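Local coordinates for protein cytokinin riboside 5'-monophosphate phosphoribohydrolase (Corynebacterium glutamicum, PDB 5ZBL) that is a dimeric alpha/beta protein of the SLOG clan, built on a Rossmann-like parallel sheet of seven strands flanked by helices, at residues A35-D40 with S176-L181; L26-A31 with M55-D60; I43-G48 with D60-S65; V139-Y142 with F147-P150. All coordinates share one frame; numbering follows the deposited sequence.

Interaction 1: residues A35-D40 with S176-L181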
loop_
_atom_site.group_PDB
_atom_site.type_symbol
_atom_site.label_atom_id
_atom_site.label_comp_id
_atom_site.label_asym_id
_atom_site.label_seq_id
_atom_site.Cartn_x
_atom_site.Cartn_y
_atom_site.Cartn_z
ATOM N N ALA A 35 13.942 -14.198 12.965
ATOM C CA ALA A 35 15.155 -13.479 13.354
ATOM C C ALA A 35 16.386 -14.375 13.603
ATOM O O ALA A 35 17.493 -14.066 13.155
ATOM C CB ALA A 35 14.856 -12.668 14.609
ATOM N N LYS A 36 16.181 -15.465 14.345
ATOM C CA LYS A 36 17.265 -16.422 14.681
ATOM C C LYS A 36 17.852 -17.131 13.444
ATOM O O LYS A 36 19.078 -17.263 13.308
ATOM C CB LYS A 36 16.748 -17.457 15.723
ATOM C CG LYS A 36 17.713 -18.570 16.159
ATOM C CD LYS A 36 19.071 -18.058 16.668
ATOM C CE LYS A 36 19.755 -19.007 17.654
ATOM N NZ LYS A 36 20.498 -18.216 18.675
ATOM N N THR A 37 16.958 -17.618 12.580
ATOM C CA THR A 37 17.323 -18.234 11.318
ATOM C C THR A 37 18.131 -17.270 10.487
ATOM O O THR A 37 19.178 -17.641 9.925
ATOM C CB THR A 37 16.061 -18.612 10.534
ATOM O OG1 THR A 37 15.208 -19.341 11.400
ATOM C CG2 THR A 37 16.370 -19.466 9.307
ATOM N N ALA A 38 17.659 -16.029 10.397
ATOM C CA ALA A 38 18.364 -15.050 9.570
ATOM C C ALA A 38 19.762 -14.772 10.106
ATOM O O ALA A 38 20.716 -14.770 9.333
ATOM C CB ALA A 38 17.553 -13.752 9.427
ATOM N N VAL A 39 19.877 -14.549 11.417
ATOM C CA VAL A 39 21.178 -14.257 12.044
ATOM C C VAL A 39 22.095 -15.475 11.899
ATOM O O VAL A 39 23.255 -15.333 11.502
ATOM C CB VAL A 39 21.078 -13.801 13.532
ATOM C CG1 VAL A 39 22.457 -13.583 14.132
ATOM C CG2 VAL A 39 20.329 -12.484 13.652
ATOM N N ASP A 40 21.570 -16.674 12.114
ATOM C CA ASP A 40 22.384 -17.882 11.907
ATOM C C ASP A 40 22.950 -18.000 10.514
ATOM O O ASP A 40 23.960 -18.674 10.333
ATOM C CB ASP A 40 21.583 -19.158 12.193
ATOM C CG ASP A 40 21.472 -19.473 13.657
ATOM O OD1 ASP A 40 21.993 -18.698 14.509
ATOM O OD2 ASP A 40 20.841 -20.515 13.956
ATOM N N SER A 176 5.355 -20.268 5.278
ATOM C CA SER A 176 5.059 -20.232 6.703
ATOM C C SER A 176 6.304 -20.584 7.479
ATOM O O SER A 176 6.425 -20.192 8.642
ATOM C CB SER A 176 3.951 -21.208 7.056
ATOM O OG SER A 176 4.310 -22.504 6.582
ATOM N N ASP A 177 7.230 -21.315 6.850
ATOM C CA ASP A 177 8.433 -21.807 7.537
ATOM C C ASP A 177 9.584 -20.851 7.273
ATOM O O ASP A 177 9.857 -20.516 6.093
ATOM C CB ASP A 177 8.807 -23.206 7.054
ATOM C CG ASP A 177 9.985 -23.793 7.800
ATOM O OD1 ASP A 177 9.820 -24.254 8.950
ATOM O OD2 ASP A 177 11.077 -23.830 7.223
ATOM N N PRO A 178 10.260 -20.399 8.351
ATOM C CA PRO A 178 11.335 -19.401 8.188
ATOM C C PRO A 178 12.533 -19.885 7.434
ATOM O O PRO A 178 13.162 -19.109 6.700
ATOM C CB PRO A 178 11.710 -19.036 9.630
ATOM C CG PRO A 178 11.236 -20.187 10.432
ATOM C CD PRO A 178 9.974 -20.655 9.766
ATOM N N HIS A 179 12.864 -21.160 7.618
ATOM C CA HIS A 179 13.943 -21.808 6.868
ATOM C C HIS A 179 13.655 -21.767 5.399
ATOM O O HIS A 179 14.510 -21.310 4.621
ATOM C CB HIS A 179 14.197 -23.244 7.355
ATOM C CG HIS A 179 14.954 -23.300 8.653
ATOM N ND1 HIS A 179 14.330 -23.306 9.887
ATOM C CD2 HIS A 179 16.282 -23.296 8.909
ATOM C CE1 HIS A 179 15.239 -23.326 10.842
ATOM N NE2 HIS A 179 16.431 -23.295 10.274
ATOM N N ALA A 180 12.450 -22.212 5.037
ATOM C CA ALA A 180 12.019 -22.243 3.653
ATOM C C ALA A 180 11.945 -20.832 3.016
ATOM O O ALA A 180 12.299 -20.665 1.848
ATOM C CB ALA A 180 10.693 -22.953 3.536
ATOM N N LEU A 181 11.519 -19.845 3.814
ATOM C CA LEU A 181 11.436 -18.456 3.418
ATOM C C LEU A 181 12.778 -17.807 3.100
ATOM O O LEU A 181 12.916 -17.138 2.059
ATOM C CB LEU A 181 10.757 -17.631 4.515
ATOM C CG LEU A 181 10.422 -16.168 4.089
ATOM C CD1 LEU A 181 9.110 -15.685 4.667
ATOM C CD2 LEU A 181 11.518 -15.210 4.491
#
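Two helices lying against the parallel sheet meet through T37, near the end of helix 25-40, and P178 and H179, the first turn of helix 178-186. The contact is small, about 123 Å² with both sides summed, and rests on the two branches of a single threonine. The methyl CG2 of T37 sits over one face of the H179 imidazole in a CH-pi contact, 4.0 Å from the ring centroid and 15° off its normal, displaced toward the rim nearest CD2 and NE2. The other branch, OG1, lies beside P178, 3.9 Å from its CB. With chi1 at -50°, OG1 stands next to its own backbone N and gives its polar contact back into helix 25-40, a hydrogen bond with T33 O, while CG2 is left to reach the ring. D177 occupies the N-cap of the second helix: its OD2 accepts from A180 N at 3.0 Å, with an N-H...O angle of 157°, fixing the turn that presents P178 and H179. L182, one turn on, extends the packing against T37 and A38; P178 and L181 rest on Y142 of strand 139-142, and A35 and A38 face helix 53-64.

Interaction 2: residues L26-A31 with M55-D60; sequences LYTQAA and MGIVAD
This is an apolar helix-helix contact, partly buried, in which T28 and A31 of helix 25-40 pack against I57 and V58 of helix 53-64. The two segments run in nearly the same direction, their axes 9.2 Å apart at closest approach and crossing at -28°, and about 178 Å² is buried between them. I57 does most of the work. Its CG2 lies against the backbone of the facing helix, 3.7 Å from T28 O, and also meets the A31 methyl, with CG2 to A31 CB at 3.9 Å. The end of the same side chain goes to the threonine: I57 CD1 is 3.8 Å from T28 CG2, and I57 CG1 passes at 3.9 Å from T28 OG1. The two beta-branched side chains cross at about a right angle. Chi1 of -68° and -65° puts OG1 of T28 and CG1 of I57 beside the backbone N, leaving CG2 anti to it in both, which turns the two methyls into the groove between the helices. These are successive connections of the Rossmann-like fold: helix 25-40 leads from strand 12-16 to strand 44-47, and helix 53-64 leads on to strand 69-74. Helix 53-64 starts at the last glycine of a sequence resembling the GxGxxG pattern (G48, G50, G53), with the I57 side chain close by but not in contact with those glycines. One turn beyond T28 the small side chain of A31 lets the backbones come closer, with A31 CA only 5.6 Å from V58 CA. V58 also rests on L45 of the sheet, whereas Y27 turns to the second subunit, where its OH is hydrogen-bonded to R161 of that chain.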
loop_
_atom_site.group_PDB
_atom_site.type_symbol
_atom_site.label_atom_id
_atom_site.label_comp_id
_atom_site.label_asym_id
_atom_site.label_seq_id
_atom_site.Cartn_x
_atom_site.Cartn_y
_atom_site.Cartn_z
ATOM N N LEU A 26 1.637 -16.470 18.813
ATOM C CA LEU A 26 2.217 -17.158 17.685
ATOM C C LEU A 26 3.019 -16.220 16.802
ATOM O O LEU A 26 4.083 -16.606 16.290
ATOM C CB LEU A 26 1.120 -17.813 16.835
ATOM C CG LEU A 26 1.552 -18.499 15.527
ATOM C CD1 LEU A 26 2.648 -19.553 15.747
ATOM C CD2 LEU A 26 0.341 -19.120 14.864
ATOM N N TYR A 27 2.513 -14.995 16.636
ATOM C CA TYR A 27 3.096 -14.009 15.747
ATOM C C TYR A 27 4.471 -13.580 16.257
ATOM O O TYR A 27 5.457 -13.570 15.492
ATOM C CB TYR A 27 2.144 -12.805 15.594
ATOM C CG TYR A 27 0.732 -13.162 15.141
ATOM C CD1 TYR A 27 0.515 -13.855 13.972
ATOM C CD2 TYR A 27 -0.372 -12.787 15.888
ATOM C CE1 TYR A 27 -0.752 -14.198 13.570
ATOM C CE2 TYR A 27 -1.637 -13.130 15.500
ATOM C CZ TYR A 27 -1.819 -13.842 14.338
ATOM O OH TYR A 27 -3.083 -14.173 13.934
ATOM N N THR A 28 4.516 -13.259 17.560
ATOM C CA THR A 28 5.755 -13.001 18.283
ATOM C C THR A 28 6.758 -14.128 18.146
ATOM O O THR A 28 7.945 -13.889 17.851
ATOM C CB THR A 28 5.509 -12.738 19.785
ATOM O OG1 THR A 28 4.809 -11.502 19.952
ATOM C CG2 THR A 28 6.834 -12.669 20.574
ATOM N N GLN A 29 6.312 -15.355 18.369
ATOM C CA GLN A 29 7.254 -16.478 18.341
ATOM C C GLN A 29 7.751 -16.684 16.927
ATOM O O GLN A 29 8.925 -17.019 16.728
ATOM C CB GLN A 29 6.618 -17.764 18.858
ATOM C CG GLN A 29 6.189 -17.744 20.335
ATOM C CD GLN A 29 5.166 -18.841 20.658
ATOM O OE1 GLN A 29 5.140 -19.888 19.992
ATOM N NE2 GLN A 29 4.290 -18.586 21.649
ATOM N N ALA A 30 6.854 -16.500 15.948
ATOM C CA ALA A 30 7.206 -16.680 14.547
ATOM C C ALA A 30 8.204 -15.634 14.146
ATOM O O ALA A 30 9.051 -15.923 13.335
ATOM C CB ALA A 30 5.986 -16.597 13.642
ATOM N N ALA A 31 8.131 -14.445 14.752
ATOM C CA ALA A 31 9.080 -13.380 14.442
ATOM C C ALA A 31 10.464 -13.701 15.002
ATOM O O ALA A 31 11.489 -13.500 14.334
ATOM C CB ALA A 31 8.572 -12.029 14.953
ATOM N N MET A 55 7.336 -5.129 15.315
ATOM C CA MET A 55 8.495 -4.292 15.029
ATOM C C MET A 55 9.499 -4.411 16.177
ATOM O O MET A 55 10.623 -4.819 15.941
ATOM C CB MET A 55 8.105 -2.840 14.755
ATOM C CG MET A 55 7.737 -2.561 13.295
ATOM S SD MET A 55 7.281 -0.812 13.010
ATOM C CE MET A 55 8.804 -0.301 12.231
ATOM N N GLY A 56 9.063 -4.140 17.408
ATOM C CA GLY A 56 9.909 -4.297 18.614
ATOM C C GLY A 56 10.433 -5.727 18.793
ATOM O O GLY A 56 11.624 -5.953 19.016
ATOM N N ILE A 57 9.545 -6.700 18.624
ATOM C CA ILE A 57 9.930 -8.082 18.767
ATOM C C ILE A 57 11.033 -8.495 17.788
ATOM O O ILE A 57 11.997 -9.145 18.193
ATOM C CB ILE A 57 8.743 -8.999 18.528
ATOM C CG1 ILE A 57 7.660 -8.810 19.604
ATOM C CG2 ILE A 57 9.203 -10.434 18.468
ATOM C CD1 ILE A 57 8.086 -9.078 21.032
ATOM N N VAL A 58 10.857 -8.193 16.496
ATOM C CA VAL A 58 11.823 -8.652 15.479
ATOM C C VAL A 58 13.211 -7.951 15.632
ATOM O O VAL A 58 14.250 -8.568 15.472
ATOM C CB VAL A 58 11.239 -8.582 14.017
ATOM C CG1 VAL A 58 11.199 -7.163 13.489
ATOM C CG2 VAL A 58 12.038 -9.446 13.052
ATOM N N ALA A 59 13.197 -6.668 15.967
ATOM C CA ALA A 59 14.384 -5.874 16.241
ATOM C C ALA A 59 15.135 -6.510 17.410
ATOM O O ALA A 59 16.303 -6.838 17.258
ATOM C CB ALA A 59 14.014 -4.431 16.563
ATOM N N ASP A 60 14.438 -6.722 18.526
ATOM C CA ASP A 60 14.999 -7.362 19.729
ATOM C C ASP A 60 15.546 -8.734 19.504
ATOM O O ASP A 60 16.514 -9.109 20.167
ATOM C CB ASP A 60 13.923 -7.497 20.830
ATOM C CG ASP A 60 13.597 -6.163 21.523
ATOM O OD1 ASP A 60 14.294 -5.142 21.264
ATOM O OD2 ASP A 60 12.644 -6.140 22.329
#

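Interaction 3: residues I43-G48 with D60-S65; sequences IDLVYG and DAFLES
The extended backbone of strand 44-47 passes beneath the last turns of helix 53-64, with L45 and F62 nearest at 7.0 Å between their CA atoms. F62 drops from the helix and lays one face of its ring on the strand. L45 CB stands over the ring centre in a CH-pi contact, 3.6 Å from the centroid and only 6° off the normal, while the L45 branch CD2 lies above the same face, out toward the rim at F62 CD1, 3.8 Å away. With CG anti to the backbone N (chi1 176°), the leucine runs across the phenyl at about a right angle. Strand 44-47, helix 53-64 and strand 69-74 form a beta-alpha-beta unit, and this contact seats its helix on its first strand. At the ring edge, in plane, CE2 of F62 points to I43 O at 3.3 Å, an approach that probably sets a slightly positive C-H against the carbonyl oxygen. The phenylalanine chi1 of -94° lies off the usual staggered value, perhaps because the ring is packed so closely against the strand. A35, A38 and V39 of helix 25-40 also pack on F62, and V58 joins it in packing on L45.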
loop_
_atom_site.group_PDB
_atom_site.type_symbol
_atom_site.label_atom_id
_atom_site.label_comp_id
_atom_site.label_asym_id
_atom_site.label_seq_id
_atom_site.Cartn_x
_atom_site.Cartn_y
_atom_site.Cartn_z
ATOM N N ILE A 43 22.551 -12.996 8.198
ATOM C CA ILE A 43 21.699 -11.962 7.639
ATOM C C ILE A 43 21.243 -10.954 8.720
ATOM O O ILE A 43 20.790 -11.370 9.794
ATOM C CB ILE A 43 20.499 -12.595 6.938
ATOM C CG1 ILE A 43 20.973 -13.464 5.742
ATOM C CG2 ILE A 43 19.497 -11.518 6.542
ATOM C CD1 ILE A 43 19.881 -14.357 5.174
ATOM N N ASP A 44 21.336 -9.647 8.413
ATOM C CA ASP A 44 20.878 -8.588 9.309
ATOM C C ASP A 44 19.559 -7.894 8.929
ATOM O O ASP A 44 19.057 -8.033 7.824
ATOM C CB ASP A 44 21.995 -7.562 9.464
ATOM C CG ASP A 44 23.218 -8.146 10.193
ATOM O OD1 ASP A 44 23.039 -8.890 11.222
ATOM O OD2 ASP A 44 24.332 -7.866 9.711
ATOM N N LEU A 45 19.033 -7.147 9.888
ATOM C CA LEU A 45 17.701 -6.514 9.837
ATOM C C LEU A 45 17.742 -5.046 9.403
ATOM O O LEU A 45 18.474 -4.227 9.961
ATOM C CB LEU A 45 17.025 -6.597 11.223
ATOM C CG LEU A 45 15.665 -5.904 11.403
ATOM C CD1 LEU A 45 14.675 -6.419 10.371
ATOM C CD2 LEU A 45 15.093 -6.118 12.781
ATOM N N VAL A 46 16.933 -4.707 8.428
ATOM C CA VAL A 46 16.614 -3.319 8.166
ATOM C C VAL A 46 15.123 -3.242 8.387
ATOM O O VAL A 46 14.368 -4.063 7.824
ATOM C CB VAL A 46 16.904 -2.913 6.741
ATOM C CG1 VAL A 46 16.578 -1.445 6.562
ATOM C CG2 VAL A 46 18.377 -3.188 6.396
ATOM N N TYR A 47 14.693 -2.280 9.193
ATOM C CA TYR A 47 13.249 -2.114 9.476
ATOM C C TYR A 47 12.951 -0.664 9.832
ATOM O O TYR A 47 13.843 0.185 9.825
ATOM C CB TYR A 47 12.775 -3.105 10.549
ATOM C CG TYR A 47 12.958 -2.617 11.972
ATOM C CD1 TYR A 47 14.177 -2.115 12.413
ATOM C CD2 TYR A 47 11.925 -2.679 12.886
ATOM C CE1 TYR A 47 14.338 -1.647 13.693
ATOM C CE2 TYR A 47 12.088 -2.219 14.179
ATOM C CZ TYR A 47 13.284 -1.679 14.570
ATOM O OH TYR A 47 13.459 -1.238 15.860
ATOM N N GLY A 48 11.672 -0.368 10.107
ATOM C CA GLY A 48 11.226 0.978 10.285
ATOM C C GLY A 48 11.516 1.610 11.628
ATOM O O GLY A 48 11.020 2.710 11.878
ATOM N N ASP A 60 14.438 -6.722 18.526
ATOM C CA ASP A 60 14.999 -7.362 19.729
ATOM C C ASP A 60 15.546 -8.734 19.504
ATOM O O ASP A 60 16.514 -9.109 20.167
ATOM C CB ASP A 60 13.923 -7.497 20.830
ATOM C CG ASP A 60 13.597 -6.163 21.523
ATOM O OD1 ASP A 60 14.294 -5.142 21.264
ATOM O OD2 ASP A 60 12.644 -6.140 22.329
ATOM N N ALA A 61 14.897 -9.525 18.646
ATOM C CA ALA A 61 15.309 -10.903 18.438
ATOM C C ALA A 61 16.559 -11.008 17.597
ATOM O O ALA A 61 17.374 -11.938 17.820
ATOM C CB ALA A 61 14.180 -11.746 17.847
ATOM N N PHE A 62 16.748 -10.075 16.659
ATOM C CA PHE A 62 17.965 -10.060 15.824
ATOM C C PHE A 62 19.124 -9.637 16.732
ATOM O O PHE A 62 20.230 -10.199 16.690
ATOM C CB PHE A 62 17.877 -9.070 14.644
ATOM C CG PHE A 62 17.414 -9.655 13.335
ATOM C CD1 PHE A 62 16.064 -9.790 13.051
ATOM C CD2 PHE A 62 18.325 -9.930 12.319
ATOM C CE1 PHE A 62 15.630 -10.248 11.814
ATOM C CE2 PHE A 62 17.895 -10.408 11.083
ATOM C CZ PHE A 62 16.537 -10.533 10.830
ATOM N N LEU A 63 18.860 -8.607 17.521
ATOM C CA LEU A 63 19.839 -8.110 18.475
ATOM C C LEU A 63 20.250 -9.212 19.451
ATOM O O LEU A 63 21.432 -9.548 19.529
ATOM C CB LEU A 63 19.313 -6.893 19.228
ATOM C CG LEU A 63 19.199 -5.618 18.389
ATOM C CD1 LEU A 63 18.537 -4.549 19.257
ATOM C CD2 LEU A 63 20.555 -5.151 17.843
ATOM N N GLU A 64 19.266 -9.816 20.109
ATOM C CA GLU A 64 19.540 -10.811 21.138
ATOM C C GLU A 64 20.117 -12.122 20.649
ATOM O O GLU A 64 20.573 -12.875 21.465
ATOM C CB GLU A 64 18.286 -11.089 21.962
ATOM C CG GLU A 64 17.957 -9.919 22.852
ATOM C CD GLU A 64 16.574 -9.972 23.442
ATOM O OE1 GLU A 64 15.921 -11.039 23.382
ATOM O OE2 GLU A 64 16.175 -8.940 24.017
ATOM N N SER A 65 20.052 -12.412 19.345
ATOM C CA SER A 65 20.742 -13.563 18.749
ATOM C C SER A 65 22.167 -13.258 18.284
ATOM O O SER A 65 22.817 -14.137 17.719
ATOM C CB SER A 65 19.993 -14.077 17.520
ATOM O OG SER A 65 18.601 -14.089 17.671
#

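Interaction 4: residues V139-Y142 with F147-P150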
loop_
_atom_site.group_PDB
_atom_site.type_symbol
_atom_site.label_atom_id
_atom_site.label_comp_id
_atom_site.label_asym_id
_atom_site.label_seq_id
_atom_site.Cartn_x
_atom_site.Cartn_y
_atom_site.Cartn_z
ATOM N N VAL A 139 10.811 -10.534 -2.927
ATOM C CA VAL A 139 9.779 -10.115 -1.947
ATOM C C VAL A 139 9.144 -11.391 -1.421
ATOM O O VAL A 139 8.756 -12.265 -2.204
ATOM C CB VAL A 139 8.737 -9.230 -2.581
ATOM C CG1 VAL A 139 7.691 -8.776 -1.557
ATOM C CG2 VAL A 139 9.428 -8.043 -3.222
ATOM N N ALA A 140 9.110 -11.526 -0.098
ATOM C CA ALA A 140 8.609 -12.740 0.528
ATOM C C ALA A 140 7.506 -12.421 1.524
ATOM O O ALA A 140 7.611 -11.469 2.295
ATOM C CB ALA A 140 9.730 -13.469 1.222
ATOM N N LEU A 141 6.455 -13.231 1.500
ATOM C CA LEU A 141 5.369 -13.134 2.460
ATOM C C LEU A 141 5.543 -14.243 3.495
ATOM O O LEU A 141 5.496 -15.416 3.169
ATOM C CB LEU A 141 4.029 -13.257 1.750
ATOM C CG LEU A 141 3.760 -12.343 0.567
ATOM C CD1 LEU A 141 2.341 -12.604 0.076
ATOM C CD2 LEU A 141 3.958 -10.890 0.959
ATOM N N TYR A 142 5.790 -13.846 4.734
ATOM C CA TYR A 142 5.967 -14.783 5.828
ATOM C C TYR A 142 4.559 -15.143 6.304
ATOM O O TYR A 142 3.915 -14.377 7.058
ATOM C CB TYR A 142 6.842 -14.149 6.927
ATOM C CG TYR A 142 7.274 -15.019 8.107
ATOM C CD1 TYR A 142 7.550 -16.375 7.959
ATOM C CD2 TYR A 142 7.434 -14.454 9.372
ATOM C CE1 TYR A 142 7.972 -17.125 9.025
ATOM C CE2 TYR A 142 7.867 -15.196 10.448
ATOM C CZ TYR A 142 8.124 -16.547 10.278
ATOM O OH TYR A 142 8.554 -17.345 11.359
ATOM N N PHE A 147 -1.729 -16.148 7.338
ATOM C CA PHE A 147 -2.039 -14.708 7.348
ATOM C C PHE A 147 -2.224 -14.074 5.964
ATOM O O PHE A 147 -3.117 -13.262 5.737
ATOM C CB PHE A 147 -0.929 -13.949 8.065
ATOM C CG PHE A 147 -1.161 -12.488 8.126
ATOM C CD1 PHE A 147 -0.708 -11.664 7.105
ATOM C CD2 PHE A 147 -1.816 -11.933 9.196
ATOM C CE1 PHE A 147 -0.952 -10.312 7.131
ATOM C CE2 PHE A 147 -2.033 -10.574 9.252
ATOM C CZ PHE A 147 -1.623 -9.768 8.220
ATOM N N TRP A 148 -1.339 -14.410 5.056
ATOM C CA TRP A 148 -1.385 -13.790 3.765
ATOM C C TRP A 148 -2.347 -14.478 2.798
ATOM O O TRP A 148 -2.551 -13.987 1.715
ATOM C CB TRP A 148 0.011 -13.674 3.176
ATOM C CG TRP A 148 0.848 -12.786 3.926
ATOM C CD1 TRP A 148 1.892 -13.131 4.708
ATOM C CD2 TRP A 148 0.746 -11.370 3.978
ATOM N NE1 TRP A 148 2.460 -12.021 5.249
ATOM C CE2 TRP A 148 1.774 -10.916 4.827
ATOM C CE3 TRP A 148 -0.095 -10.430 3.361
ATOM C CZ2 TRP A 148 1.989 -9.558 5.100
ATOM C CZ3 TRP A 148 0.103 -9.068 3.632
ATOM C CH2 TRP A 148 1.159 -8.646 4.496
ATOM N N GLN A 149 -2.999 -15.563 3.196
ATOM C CA GLN A 149 -3.815 -16.302 2.213
ATOM C C GLN A 149 -4.946 -15.473 1.565
ATOM O O GLN A 149 -5.137 -15.554 0.343
ATOM C CB GLN A 149 -4.299 -17.661 2.765
ATOM C CG GLN A 149 -3.134 -18.669 2.953
ATOM C CD GLN A 149 -2.424 -19.021 1.665
ATOM O OE1 GLN A 149 -3.054 -19.158 0.637
ATOM N NE2 GLN A 149 -1.113 -19.188 1.720
ATOM N N PRO A 150 -5.655 -14.647 2.358
ATOM C CA PRO A 150 -6.703 -13.843 1.736
ATOM C C PRO A 150 -6.213 -12.766 0.732
ATOM O O PRO A 150 -6.897 -12.460 -0.246
ATOM C CB PRO A 150 -7.415 -13.199 2.939
ATOM C CG PRO A 150 -7.047 -14.052 4.139
ATOM C CD PRO A 150 -5.704 -14.630 3.838
#
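W148 is held tightly against L141 at the end of strand 139-142, whereas Q149, just after it, is exposed. The indole is enclosed on opposite faces. On one, L141 CB sits over the five-membered ring, 3.9 Å from its centroid and 23° off the normal, with CB to W148 CD1 at 3.7 Å. On the other, CD1 of the preceding F147 stands over the ring centre, 3.4 Å above the plane. The L141 branch CD1 adds a lighter touch, 4.0 Å from W148 CB. The two side chains cross at about a right angle; chi1 of -66° in W148 places CG beside its own backbone N and sends the indole back to the strand. Here a short turn joins the strand to helix 149-160, and D143 within it accepts hydrogen bonds from W148 N and Q149 NE2. At the indole edge, Y142 O lies near the ring plane, 3.3 Å from W148 NE1. W148 NE1 makes a weak hydrogen bond to A112 O. L120 and L123 of helix 117-130 pack on W148 and L141, respectively. At the subunit interface, M154 of the second subunit meets F147 and W148, and Q157 of that subunit packs on P150.

Interactions 1, 2 and 3 form one connected patch: interactions 1 and 2 both use helix 25-40, interactions 2 and 3 share helix 53-64 and residue D60, and the centres of these last two are about 10 Å apart. A35 CB of interaction 1 packs 3.5 Å from F62 CD1 of interaction 3. Interaction 4 lies across the chain's centre from interaction 3, about 20 Å between centres, with no direct touch (nearest atoms about 9 Å apart), though both reach the same sheet. Y142 ties it to interactions 1 and 2: Y142 OH lies 2.5 Å from A30 O of interaction 2, a probable but very short hydrogen bond, and Y142 CA is 3.5 Å from L181 CD1 of interaction 1. The possible GxGxxG loop begins at G48, where M55 CE approaches G48 CA to 3.4 Å.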